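Long-range contacts in beta-porphyranase B (PDB 4AWD), which hydrolyses the sulfated red-algal polysaccharide porphyran at its beta-D-galactopyranose-(1->4)-alpha-L-galactopyranose-6-sulfate linkages: residues 155-159 against 171-175; 207-211 against 271-276. One frame throughout, in Å; residues are numbered along the deposited sequence.

Contact 1: 155-159 against 171-175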
# COMPACT_ATOMS: atom_id res chain seq x y z
N ASN A 155 -1.57 -6.27 -8.24
CA ASN A 155 -1.62 -7.58 -8.85
C ASN A 155 -0.42 -7.82 -9.77
O ASN A 155 0.40 -6.94 -9.99
CB ASN A 155 -2.97 -7.83 -9.55
CG ASN A 155 -3.25 -6.83 -10.67
OD1 ASN A 155 -2.35 -6.27 -11.26
ND2 ASN A 155 -4.53 -6.63 -10.96
N ARG A 156 -0.33 -9.04 -10.29
CA ARG A 156 0.79 -9.44 -11.12
C ARG A 156 0.48 -9.23 -12.60
O ARG A 156 -0.68 -9.19 -13.00
CB ARG A 156 1.15 -10.88 -10.84
CG ARG A 156 1.65 -11.05 -9.42
CD ARG A 156 1.42 -12.46 -8.99
NE ARG A 156 2.48 -13.36 -9.45
CZ ARG A 156 2.36 -14.68 -9.53
NH1 ARG A 156 1.21 -15.28 -9.18
NH2 ARG A 156 3.39 -15.40 -9.96
N PRO A 157 1.52 -9.06 -13.42
CA PRO A 157 1.33 -8.75 -14.83
C PRO A 157 0.69 -9.89 -15.62
O PRO A 157 0.95 -11.05 -15.37
CB PRO A 157 2.75 -8.47 -15.34
CG PRO A 157 3.67 -9.02 -14.32
CD PRO A 157 2.94 -9.00 -13.02
N VAL A 158 -0.17 -9.52 -16.57
CA VAL A 158 -0.86 -10.47 -17.42
C VAL A 158 -0.43 -10.18 -18.86
O VAL A 158 -0.40 -9.02 -19.28
CB VAL A 158 -2.40 -10.36 -17.25
CG1 VAL A 158 -3.15 -10.78 -18.51
CG2 VAL A 158 -2.87 -11.17 -16.05
N MET A 159 -0.07 -11.24 -19.58
CA MET A 159 0.41 -11.10 -20.96
C MET A 159 -0.76 -11.04 -21.95
O MET A 159 -1.74 -11.78 -21.83
CB MET A 159 1.38 -12.24 -21.31
CG MET A 159 2.29 -11.96 -22.50
SD MET A 159 1.56 -12.37 -24.11
CE MET A 159 1.56 -14.17 -24.07
N THR A 171 2.83 -8.07 -24.93
CA THR A 171 2.67 -6.96 -24.00
C THR A 171 2.23 -7.45 -22.62
O THR A 171 1.66 -8.53 -22.48
CB THR A 171 1.66 -5.90 -24.52
OG1 THR A 171 0.32 -6.36 -24.30
CG2 THR A 171 1.88 -5.63 -25.99
N TRP A 172 2.51 -6.64 -21.60
CA TRP A 172 2.10 -6.95 -20.24
C TRP A 172 1.49 -5.74 -19.57
O TRP A 172 1.94 -4.62 -19.77
CB TRP A 172 3.28 -7.46 -19.41
CG TRP A 172 3.90 -8.70 -19.96
CD1 TRP A 172 3.57 -10.00 -19.67
CD2 TRP A 172 4.98 -8.75 -20.89
NE1 TRP A 172 4.38 -10.86 -20.37
CE2 TRP A 172 5.25 -10.12 -21.13
CE3 TRP A 172 5.74 -7.78 -21.56
CZ2 TRP A 172 6.26 -10.54 -22.01
CZ3 TRP A 172 6.74 -8.19 -22.43
CH2 TRP A 172 6.99 -9.56 -22.65
N SER A 173 0.45 -6.00 -18.77
CA SER A 173 -0.15 -4.98 -17.92
C SER A 173 -0.44 -5.52 -16.51
O SER A 173 -0.64 -6.72 -16.32
CB SER A 173 -1.42 -4.42 -18.56
OG SER A 173 -2.44 -5.41 -18.61
N SER A 174 -0.43 -4.61 -15.55
CA SER A 174 -0.88 -4.88 -14.19
C SER A 174 -1.39 -3.58 -13.58
O SER A 174 -1.29 -2.52 -14.20
CB SER A 174 0.23 -5.48 -13.33
OG SER A 174 1.28 -4.56 -13.12
N GLN A 175 -1.97 -3.66 -12.39
CA GLN A 175 -2.50 -2.48 -11.72
C GLN A 175 -2.04 -2.43 -10.27
O GLN A 175 -1.63 -3.43 -9.69
CB GLN A 175 -4.03 -2.40 -11.81
CG GLN A 175 -4.58 -2.35 -13.24
CD GLN A 175 -4.67 -3.74 -13.88
OE1 GLN A 175 -5.15 -4.69 -13.27
NE2 GLN A 175 -4.20 -3.85 -15.12
O HOH W 1 1.42 -3.78 -10.53
O HOH W 2 -1.98 -7.19 -20.51

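Contact 2: 207-211 against 271-276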
# COMPACT_ATOMS: atom_id res chain seq x y z
N THR A 207 -2.98 5.67 -8.34
CA THR A 207 -3.31 4.52 -9.15
C THR A 207 -2.26 4.37 -10.24
O THR A 207 -1.76 5.37 -10.77
CB THR A 207 -4.65 4.68 -9.87
OG1 THR A 207 -4.53 5.73 -10.85
CG2 THR A 207 -5.79 4.99 -8.88
N HIS A 208 -1.93 3.13 -10.58
CA HIS A 208 -1.01 2.86 -11.67
C HIS A 208 -1.60 1.80 -12.57
O HIS A 208 -2.00 0.73 -12.10
CB HIS A 208 0.34 2.37 -11.13
CG HIS A 208 0.92 3.26 -10.07
ND1 HIS A 208 1.87 4.22 -10.34
CD2 HIS A 208 0.71 3.31 -8.73
CE1 HIS A 208 2.19 4.85 -9.23
NE2 HIS A 208 1.51 4.31 -8.23
N TYR A 209 -1.67 2.09 -13.87
CA TYR A 209 -1.84 1.04 -14.86
C TYR A 209 -0.47 0.82 -15.48
O TYR A 209 0.03 1.69 -16.20
CB TYR A 209 -2.87 1.45 -15.92
CG TYR A 209 -3.22 0.32 -16.88
CD1 TYR A 209 -2.48 0.12 -18.03
CD2 TYR A 209 -4.28 -0.55 -16.62
CE1 TYR A 209 -2.79 -0.91 -18.92
CE2 TYR A 209 -4.58 -1.59 -17.50
CZ TYR A 209 -3.84 -1.75 -18.65
OH TYR A 209 -4.11 -2.76 -19.55
N TRP A 210 0.15 -0.32 -15.20
CA TRP A 210 1.48 -0.61 -15.72
C TRP A 210 1.38 -1.21 -17.10
O TRP A 210 0.66 -2.19 -17.29
CB TRP A 210 2.25 -1.55 -14.78
CG TRP A 210 2.61 -0.92 -13.50
CD1 TRP A 210 1.92 -1.02 -12.32
CD2 TRP A 210 3.72 -0.07 -13.24
NE1 TRP A 210 2.54 -0.28 -11.34
CE2 TRP A 210 3.65 0.32 -11.88
CE3 TRP A 210 4.79 0.40 -14.02
CZ2 TRP A 210 4.61 1.15 -11.27
CZ3 TRP A 210 5.74 1.23 -13.42
CH2 TRP A 210 5.64 1.60 -12.05
N TYR A 211 2.12 -0.66 -18.05
CA TYR A 211 2.09 -1.17 -19.42
C TYR A 211 3.48 -1.30 -20.02
O TYR A 211 4.33 -0.42 -19.84
CB TYR A 211 1.23 -0.31 -20.33
CG TYR A 211 1.13 -0.83 -21.75
CD1 TYR A 211 0.24 -1.85 -22.08
CD2 TYR A 211 1.93 -0.31 -22.77
CE1 TYR A 211 0.13 -2.34 -23.38
CE2 TYR A 211 1.84 -0.79 -24.08
CZ TYR A 211 0.93 -1.80 -24.38
OH TYR A 211 0.82 -2.28 -25.67
N TYR A 271 -4.99 2.44 -22.18
CA TYR A 271 -4.81 1.12 -22.78
C TYR A 271 -6.04 0.22 -22.73
O TYR A 271 -6.08 -0.78 -23.44
CB TYR A 271 -3.59 0.42 -22.19
CG TYR A 271 -2.28 1.18 -22.39
CD1 TYR A 271 -1.60 1.13 -23.60
CD2 TYR A 271 -1.74 1.95 -21.37
CE1 TYR A 271 -0.41 1.83 -23.79
CE2 TYR A 271 -0.54 2.65 -21.54
CZ TYR A 271 0.12 2.58 -22.75
OH TYR A 271 1.31 3.25 -22.93
N THR A 272 -7.02 0.58 -21.91
CA THR A 272 -8.29 -0.14 -21.80
C THR A 272 -9.36 0.75 -21.18
O THR A 272 -9.06 1.58 -20.33
CB THR A 272 -8.16 -1.43 -20.95
OG1 THR A 272 -9.47 -1.89 -20.57
CG2 THR A 272 -7.32 -1.19 -19.70
N ASP A 273 -10.61 0.55 -21.61
CA ASP A 273 -11.75 1.29 -21.10
C ASP A 273 -12.04 0.93 -19.65
O ASP A 273 -12.70 1.69 -18.94
CB ASP A 273 -13.00 1.02 -21.95
CG ASP A 273 -12.90 1.62 -23.37
OD1 ASP A 273 -12.40 2.76 -23.53
OD2 ASP A 273 -13.34 0.94 -24.34
N THR A 274 -11.57 -0.24 -19.23
CA THR A 274 -11.84 -0.78 -17.90
C THR A 274 -10.54 -1.16 -17.16
O THR A 274 -10.32 -2.33 -16.85
CB THR A 274 -12.76 -2.02 -18.00
OG1 THR A 274 -12.16 -2.99 -18.87
CG2 THR A 274 -14.15 -1.65 -18.52
N PRO A 275 -9.68 -0.15 -16.87
CA PRO A 275 -8.31 -0.45 -16.40
C PRO A 275 -8.22 -1.21 -15.07
O PRO A 275 -7.26 -1.98 -14.88
CB PRO A 275 -7.67 0.93 -16.27
CG PRO A 275 -8.81 1.88 -16.11
CD PRO A 275 -9.91 1.30 -16.95
N PHE A 276 -9.18 -1.02 -14.18
CA PHE A 276 -9.16 -1.73 -12.89
C PHE A 276 -10.15 -2.89 -12.78
O PHE A 276 -10.74 -3.12 -11.72
CB PHE A 276 -9.28 -0.75 -11.70
CG PHE A 276 -7.97 -0.12 -11.30
CD1 PHE A 276 -7.00 0.19 -12.25
CD2 PHE A 276 -7.71 0.19 -9.97
CE1 PHE A 276 -5.80 0.77 -11.89
CE2 PHE A 276 -6.51 0.77 -9.60
CZ PHE A 276 -5.54 1.06 -10.56

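Contact 1: 155-159 against 171-175
Asn155 and Gln175 grip each other through three hydrogen bonds that use both backbone and side chain. The backbone N of Asn155 donates to Gln175 O, and the side-chain OD1 of Asn155 takes the return bond from Gln175 N at 2.9 Å, nearly straight at 173°. The third runs from Asn155 ND2 to Gln175 OE1 at 3.1 Å. It leaves within the plane of the Asn155 amide but arrives above the carbonyl plane of Gln175, consistent with the two amides standing almost perpendicular, 87° apart. With CG wedged between its backbone N and carbonyl carbon (chi1 60°), the Asn155 amide swings across to the neighbouring strand, where OD1 does the work of a main-chain carbonyl. ND2 has a second acceptor in Pro279 O.

A water donates to Gln175 O, hydrogen-bonds Ser174 OG and reaches Asn155 O weakly, bridging the strands beside the amide pair. Further along, Val158 and Ser173 form an antiparallel hydrogen-bonded pair, Val158 N to Ser173 O at 2.9 Å and Ser173 N to Val158 O at 3.2 Å. Val158 O also accepts from a second water, which lies 2.6 Å from Ser173 OG and so ties that hydroxyl to the carbonyl; Ser173 OG also hydrogen-bonds Tyr209 OH weakly.

At the non-hydrogen-bonded pair Met159–Trp172 the contact becomes largely apolar. Met159 CG approaches Trp172 NE1 to 3.2 Å, with CB beside CD1, and the sulfur makes an oblique Met-aromatic contact with the indole. Thr171 OG1 hydrogen-bonds Lys160 O. The contact belongs to the antiparallel hairpin of strands 149-163 and 168-182 in the GH16 fold, the first strand being interrupted at Asn155 to Pro157; the second leads from Gln175 directly into Glu176, the probable catalytic nucleophile.

Contact 2: 207-211 against 271-276
Tyr211 lays its ring over that of Tyr271 in an offset stack, with centroids 3.9 Å apart and planes 15° from parallel. The overlap is displaced: Tyr211 CG sits over the centre of the Tyr271 ring, while Tyr271 CE1 comes beneath the rim of Tyr211, 3.3 Å from Tyr211 CD2. Tyr211 CB adds a CH-pi contact to the same face of Tyr271. The hydroxyl of Tyr211 is hydrogen-bonded to Glu213 OE2.

Tyr209 joins the cluster differently. Its ring meets that of Tyr271 rim to rim, with neither over the other's face. Its CG lies opposite the backbone N (chi1 -173°), which sends the ring out from the strand into the curve of the 271-276 loop. There Tyr271 CB packs 3.6 Å from Tyr209 CE1. Thr272 CG2 lies 3.5 Å from Tyr209 CE2, and Pro275 CB packs against Tyr209 CD2, while Pro275 O lies at the ring edge, in its plane. Within the loop an ST turn is formed, Thr274 N donating to Thr272 OG1 at 3.0 Å. Further along, Phe276 CZ reaches Thr207 CB at 3.8 Å.

The loop, between strands 260-265 and 281-285, thus packs on one side of strand 204-213, which is itself flanked by strands 168-182 and 219-221; Tyr271 also touches Thr219 and Asn221 of the latter.

Contact 1 and contact 2 meet through neighbouring strands, since 168-182 and 204-213 are paired antiparallel: Ser174 O lies 2.8 Å from Trp210 N, a probable hydrogen bond, and Gln175 CG packs against Pro275 O. The first joins two strands edge to edge and is polar, held by backbone bonds, an amide pair and waters, with its Pro157–Met159 end exposed. The second is mostly buried and aromatic, setting a loop against one side of a strand. The two neighbouring strands 168-182 and 204-213 also meet at the probable catalytic nucleophile: Glu176 follows Gln175, hydrogen-bonds Trp210 NE1 and shares backbone hydrogen bonding with His208.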